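Local coordinates for 5' nucleotidase family protein (Staphylococcus aureus subsp. aureus, PDB 4Q7F) that belongs to the 5'-nucleotidase family and carries a two-metal centre of manganese and magnesium in a calcineurin-like phosphoesterase domain, at residues Y23-V28 and K67-D72; H247-I252 and P264-T269. One frame throughout, in Å; residues are numbered along the deposited sequence.

Contact 1 (Y23-V28 and K67-D72); sequences YVVSDV and KIDNGD. With MN (manganese (II) ion), chain C; MG (magnesium ion), chain B.
Asp27 and Asp72 meet at the metal centre of the calcineurin-like phosphoesterase domain, in the loops just beyond the C-terminal ends of two neighbouring parallel strands. The strands belong to the beta-alpha-beta unit of strand 19-25, helix 48-59 and strand 65-69. The two aspartates lie side by side and point the same way, but their carboxylate planes are 87° apart. OD2 of Asp27 binds manganese at 2.2 Å. OD2 of Asp72 bridges manganese and magnesium, so the two oxygens share a cation. His110 is a further polar partner of Asp72. His29 and His249 complete the protein ligands of manganese; Asn109, His207 and His247 join Asp72 on magnesium.

Behind the metals the strands are paired by backbone bonds, from Ile68 N to Tyr23 O, Val25 N to Ile68 O and Asn70 N to Val25 O. Beyond the strands, Asp27 N donates to Gly71 O at 2.9 Å, which ties the two metal-binding loops together. On one face Val24 packs against Ile68, CB to CB at 4.1 Å, and Ile244 of strand 242-244 touches both. On the other face Val25 and Asp69 cross at about a right angle. With CG anti to the backbone N (chi1 -180°), Asp69 reaches forward, and its OD1 takes the N-H of Gly71 from above the carboxylate plane, an Asx turn. A water lies 2.6 Å from its OD2, near Gly71 O, and accepts from Val28 N. Tyr97 is another polar partner of this carboxylate. Ser26 OG donates to Asp27 OD1 at 2.6 Å, on the anti side of the carboxylate and 30° out of its plane.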
loop_
_atom_site.group_PDB
_atom_site.type_symbol
_atom_site.label_atom_id
_atom_site.label_comp_id
_atom_site.label_asym_id
_atom_site.label_seq_id
_atom_site.Cartn_x
_atom_site.Cartn_y
_atom_site.Cartn_z
ATOM N N TYR A 23 -18.453 11.114 5.826
ATOM C CA TYR A 23 -17.984 9.756 6.070
ATOM C C TYR A 23 -16.913 9.384 5.063
ATOM O O TYR A 23 -17.086 9.568 3.843
ATOM C CB TYR A 23 -19.132 8.764 5.888
ATOM C CG TYR A 23 -20.210 8.917 6.890
ATOM C CD1 TYR A 23 -20.119 8.272 8.122
ATOM C CD2 TYR A 23 -21.337 9.708 6.628
ATOM C CE1 TYR A 23 -21.098 8.399 9.065
ATOM C CE2 TYR A 23 -22.338 9.832 7.563
ATOM C CZ TYR A 23 -22.211 9.179 8.779
ATOM O OH TYR A 23 -23.162 9.297 9.719
ATOM N N VAL A 24 -15.836 8.794 5.546
ATOM C CA VAL A 24 -14.778 8.423 4.659
ATOM C C VAL A 24 -14.206 7.054 4.962
ATOM O O VAL A 24 -14.057 6.678 6.118
ATOM C CB VAL A 24 -13.641 9.493 4.648
ATOM C CG1 VAL A 24 -13.186 9.831 6.059
ATOM C CG2 VAL A 24 -12.454 9.026 3.794
ATOM N N VAL A 25 -13.972 6.303 3.885
ATOM C CA VAL A 25 -13.229 5.050 3.927
ATOM C C VAL A 25 -11.966 5.336 3.124
ATOM O O VAL A 25 -11.956 6.193 2.204
ATOM C CB VAL A 25 -13.991 3.832 3.370
ATOM C CG1 VAL A 25 -15.111 3.453 4.313
ATOM C CG2 VAL A 25 -14.533 4.081 1.968
ATOM N N SER A 26 -10.879 4.673 3.492
ATOM C CA SER A 26 -9.620 4.855 2.787
ATOM C C SER A 26 -8.882 3.544 2.782
ATOM O O SER A 26 -9.027 2.734 3.708
ATOM C CB SER A 26 -8.744 5.923 3.460
ATOM O OG SER A 26 -7.590 6.232 2.684
ATOM N N ASP A 27 -8.107 3.330 1.724
ATOM C CA ASP A 27 -7.308 2.125 1.591
ATOM C C ASP A 27 -8.123 0.846 1.816
ATOM O O ASP A 27 -7.736 -0.044 2.566
ATOM C CB ASP A 27 -6.087 2.220 2.522
ATOM C CG ASP A 27 -5.231 3.471 2.254
ATOM O OD1 ASP A 27 -5.569 4.591 2.718
ATOM O OD2 ASP A 27 -4.140 3.331 1.654
ATOM N N VAL A 28 -9.296 0.793 1.179
ATOM C CA VAL A 28 -10.153 -0.367 1.247
ATOM C C VAL A 28 -9.448 -1.563 0.612
ATOM O O VAL A 28 -9.590 -2.721 1.077
ATOM C CB VAL A 28 -11.492 -0.085 0.589
ATOM C CG1 VAL A 28 -12.357 -1.340 0.625
ATOM C CG2 VAL A 28 -12.139 1.063 1.348
ATOM N N LYS A 67 -20.386 10.782 1.389
ATOM C CA LYS A 67 -19.648 9.523 1.452
ATOM C C LYS A 67 -18.464 9.590 0.474
ATOM O O LYS A 67 -18.620 9.866 -0.736
ATOM C CB LYS A 67 -20.646 8.388 1.191
ATOM C CG LYS A 67 -20.122 6.983 1.281
ATOM C CD LYS A 67 -21.206 5.973 1.699
ATOM C CE LYS A 67 -22.419 5.923 0.797
ATOM N NZ LYS A 67 -23.226 4.692 1.038
ATOM N N ILE A 68 -17.272 9.325 1.018
ATOM C CA ILE A 68 -16.007 9.478 0.319
ATOM C C ILE A 68 -15.093 8.268 0.384
ATOM O O ILE A 68 -15.005 7.615 1.417
ATOM C CB ILE A 68 -15.219 10.625 1.004
ATOM C CG1 ILE A 68 -16.069 11.896 1.029
ATOM C CG2 ILE A 68 -13.847 10.845 0.356
ATOM C CD1 ILE A 68 -15.531 13.032 1.866
ATOM N N ASP A 69 -14.490 7.933 -0.749
ATOM C CA ASP A 69 -13.406 6.924 -0.801
ATOM C C ASP A 69 -12.108 7.688 -1.028
ATOM O O ASP A 69 -11.975 8.428 -2.002
ATOM C CB ASP A 69 -13.594 5.855 -1.870
ATOM C CG ASP A 69 -12.437 4.845 -1.859
ATOM O OD1 ASP A 69 -11.365 5.220 -2.371
ATOM O OD2 ASP A 69 -12.595 3.706 -1.327
ATOM N N ASN A 70 -11.128 7.497 -0.157
ATOM C CA ASN A 70 -9.890 8.280 -0.244
ATOM C C ASN A 70 -8.684 7.564 -0.842
ATOM O O ASN A 70 -7.508 7.851 -0.465
ATOM C CB ASN A 70 -9.533 8.874 1.136
ATOM C CG ASN A 70 -8.436 9.941 1.049
ATOM O OD1 ASN A 70 -8.448 10.797 0.144
ATOM N ND2 ASN A 70 -7.481 9.895 1.974
ATOM N N GLY A 71 -8.929 6.645 -1.781
ATOM C CA GLY A 71 -7.817 6.002 -2.494
ATOM C C GLY A 71 -7.392 4.605 -2.089
ATOM O O GLY A 71 -7.694 4.128 -1.000
ATOM N N ASP A 72 -6.655 3.966 -2.989
ATOM C CA ASP A 72 -6.174 2.594 -2.799
ATOM C C ASP A 72 -7.356 1.669 -2.725
ATOM O O ASP A 72 -7.520 0.902 -1.761
ATOM C CB ASP A 72 -5.239 2.446 -1.585
ATOM C CG ASP A 72 -3.790 2.818 -1.911
ATOM O OD1 ASP A 72 -3.527 3.284 -3.050
ATOM O OD2 ASP A 72 -2.920 2.655 -1.026
HETATM MN MN MN C . -2.856 1.705 0.927
HETATM MG MG MG B . -1.310 4.233 -0.658
HETATM O O HOH W 1 -10.241 2.709 -0.706
HETATM O O HOH W 2 -0.815 2.682 0.993
HETATM O O HOH W 3 -0.989 0.183 0.536
#

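Contact 2 (H247-I252 and P264-T269); sequences HQHRQI and PGTRGT. With MG (magnesium ion), chain B; MN (manganese (II) ion), chain C.
His249 and Thr266 are the side chains that meet across this contact. Thr266 CB sits over one face of the imidazole, 3.9 Å from the ring centroid and 16° off the ring normal, a CH-pi contact. With OG1 anti to the backbone N (chi1 -177°), the Thr266 hydroxyl comes over the ring centre, 3.7 Å above its plane, but its hydrogen bond goes to the backbone O of Asp27. CG2 also approaches ND1 of the ring and the CB of His249. NE2 of the imidazole binds manganese at 2.4 Å.

The backbone sets this pair in place. Gly265 N donates to Arg250 O at 2.9 Å, coming from above the carbonyl plane. One water donates to Gly265 O and makes a weak bond with His249 N. A second water accepts from Thr266 N and from Gln251 NE2, and donates to Thr269 OG1 at 2.9 Å. It links the extended Gln251 side chain to the type I' turn of Thr266 to Thr269. Gln251 CG lies 4.0 Å from Gly265 CA. Gln251 and Pro264 form a non-hydrogen-bonded antiparallel pair at the open end of the hairpin of strands 251-256 and 259-264.

Farther out, His247 binds magnesium through ND1 at 2.5 Å, with the metal in the ring plane. Its NE2 is hydrogen-bonded to Glu226, and its backbone O accepts from the water that bridges the two metals. Arg250 NH1 donates to Gln248 OE1, which also accepts from the backbone N of Phe210. His247 also touches the bound 3D1. His247 and His249, one on each metal, are the two histidines of the Gly-His-X-His signature of calcineurin-like metallophosphoesterases.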
loop_
_atom_site.group_PDB
_atom_site.type_symbol
_atom_site.label_atom_id
_atom_site.label_comp_id
_atom_site.label_asym_id
_atom_site.label_seq_id
_atom_site.Cartn_x
_atom_site.Cartn_y
_atom_site.Cartn_z
ATOM N N HIS A 247 -3.249 6.361 3.054
ATOM C CA HIS A 247 -1.941 5.863 2.619
ATOM C C HIS A 247 -1.091 5.140 3.633
ATOM O O HIS A 247 -0.471 4.126 3.300
ATOM C CB HIS A 247 -1.118 7.020 2.015
ATOM C CG HIS A 247 0.220 6.616 1.492
ATOM N ND1 HIS A 247 0.369 5.740 0.439
ATOM C CD2 HIS A 247 1.473 6.996 1.842
ATOM C CE1 HIS A 247 1.647 5.589 0.171
ATOM N NE2 HIS A 247 2.341 6.337 1.008
ATOM N N GLN A 248 -1.026 5.672 4.852
ATOM C CA GLN A 248 -0.223 5.062 5.887
ATOM C C GLN A 248 -0.981 3.985 6.653
ATOM O O GLN A 248 -0.368 3.271 7.437
ATOM C CB GLN A 248 0.301 6.132 6.840
ATOM C CG GLN A 248 1.296 7.111 6.215
ATOM C CD GLN A 248 1.693 8.208 7.206
ATOM O OE1 GLN A 248 0.837 8.769 7.886
ATOM N NE2 GLN A 248 2.981 8.499 7.300
ATOM N N HIS A 249 -2.309 3.872 6.442
ATOM C CA HIS A 249 -3.125 2.854 7.115
ATOM C C HIS A 249 -3.191 3.052 8.635
ATOM O O HIS A 249 -3.397 2.101 9.399
ATOM C CB HIS A 249 -2.593 1.466 6.816
ATOM C CG HIS A 249 -2.561 1.124 5.367
ATOM N ND1 HIS A 249 -2.279 -0.144 4.917
ATOM C CD2 HIS A 249 -2.867 1.852 4.270
ATOM C CE1 HIS A 249 -2.346 -0.163 3.597
ATOM N NE2 HIS A 249 -2.740 1.023 3.185
ATOM N N ARG A 250 -2.995 4.280 9.076
ATOM C CA ARG A 250 -3.065 4.602 10.488
ATOM C C ARG A 250 -4.495 4.992 10.863
ATOM O O ARG A 250 -5.301 5.317 9.984
ATOM C CB ARG A 250 -2.136 5.759 10.769
ATOM C CG ARG A 250 -0.688 5.438 10.447
ATOM C CD ARG A 250 0.136 6.696 10.365
ATOM N NE ARG A 250 0.319 7.285 11.678
ATOM C CZ ARG A 250 1.019 8.388 11.912
ATOM N NH1 ARG A 250 1.564 9.065 10.908
ATOM N NH2 ARG A 250 1.140 8.838 13.153
ATOM N N GLN A 251 -4.790 4.940 12.173
ATOM C CA GLN A 251 -6.103 5.286 12.703
ATOM C C GLN A 251 -5.977 6.568 13.500
ATOM O O GLN A 251 -5.440 6.581 14.621
ATOM C CB GLN A 251 -6.681 4.128 13.502
ATOM C CG GLN A 251 -6.808 2.906 12.603
ATOM C CD GLN A 251 -7.695 1.832 13.153
ATOM O OE1 GLN A 251 -8.095 1.872 14.310
ATOM N NE2 GLN A 251 -8.020 0.854 12.310
ATOM N N ILE A 252 -6.422 7.653 12.875
ATOM C CA ILE A 252 -6.305 8.982 13.437
ATOM C C ILE A 252 -7.617 9.723 13.330
ATOM O O ILE A 252 -8.270 9.655 12.299
ATOM C CB ILE A 252 -5.239 9.784 12.653
ATOM C CG1 ILE A 252 -3.860 9.143 12.859
ATOM C CG2 ILE A 252 -5.198 11.238 13.099
ATOM C CD1 ILE A 252 -2.776 9.763 12.013
ATOM N N PRO A 264 -8.573 6.956 8.311
ATOM C CA PRO A 264 -9.432 5.862 8.664
ATOM C C PRO A 264 -8.908 4.453 8.416
ATOM O O PRO A 264 -9.639 3.605 7.894
ATOM C CB PRO A 264 -10.669 6.152 7.825
ATOM C CG PRO A 264 -10.139 6.794 6.599
ATOM C CD PRO A 264 -8.800 7.377 6.919
ATOM N N GLY A 265 -7.657 4.194 8.762
ATOM C CA GLY A 265 -7.123 2.856 8.640
ATOM C C GLY A 265 -7.140 2.245 7.238
ATOM O O GLY A 265 -6.794 2.900 6.233
ATOM N N THR A 266 -7.521 0.980 7.181
ATOM C CA THR A 266 -7.489 0.244 5.938
ATOM C C THR A 266 -8.402 -0.964 6.010
ATOM O O THR A 266 -8.731 -1.453 7.092
ATOM C CB THR A 266 -6.025 -0.249 5.655
ATOM O OG1 THR A 266 -5.946 -0.917 4.381
ATOM C CG2 THR A 266 -5.546 -1.199 6.763
ATOM N N ARG A 267 -8.773 -1.461 4.842
ATOM C CA ARG A 267 -9.625 -2.655 4.709
ATOM C C ARG A 267 -11.012 -2.589 5.357
ATOM O O ARG A 267 -11.620 -3.627 5.679
ATOM C CB ARG A 267 -8.899 -3.900 5.185
ATOM C CG ARG A 267 -7.552 -4.080 4.557
ATOM C CD ARG A 267 -6.956 -5.420 4.921
ATOM N NE ARG A 267 -5.661 -5.592 4.285
ATOM C CZ ARG A 267 -4.915 -6.694 4.375
ATOM N NH1 ARG A 267 -5.319 -7.733 5.093
ATOM N NH2 ARG A 267 -3.754 -6.746 3.759
ATOM N N GLY A 268 -11.505 -1.371 5.555
ATOM C CA GLY A 268 -12.849 -1.164 6.103
ATOM C C GLY A 268 -13.075 -1.646 7.535
ATOM O O GLY A 268 -14.124 -2.110 7.836
ATOM N N THR A 269 -12.057 -1.570 8.395
ATOM C CA THR A 269 -12.213 -1.947 9.790
ATOM C C THR A 269 -12.724 -0.738 10.569
ATOM O O THR A 269 -13.221 -0.882 11.688
ATOM C CB THR A 269 -10.885 -2.407 10.412
ATOM O OG1 THR A 269 -9.936 -1.353 10.305
ATOM C CG2 THR A 269 -10.345 -3.617 9.684
HETATM MG MG MG B . -1.310 4.233 -0.658
HETATM MN MN MN C . -2.856 1.705 0.927
HETATM O O HOH W 2 -0.815 2.682 0.993
HETATM O O HOH W 4 -5.109 4.930 5.529
HETATM O O HOH W 5 -7.335 -0.389 9.642
HETATM O O HOH W 3 -0.989 0.183 0.536
#

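Overall arrangement
Contact 1 closes before contact 2 opens along the chain, and their centres are 9 Å apart. Contact 1 joins two strands of one five-stranded mixed sheet. Contact 2 lies mostly in loops, touching the edge hairpin of the six-stranded sheet at residues 251-252 and Pro264, and the loop after Pro264 leads back into the first sheet through strand 270-278. The contacts also touch directly. Asp27 O probably accepts from Arg267 N, and Ser26 CB packs on Pro264 CG. Both reach manganese, magnesium and two of the same waters. The two-metal centre is therefore assembled from loops at the ends of both sheets, beside the bound 3D1.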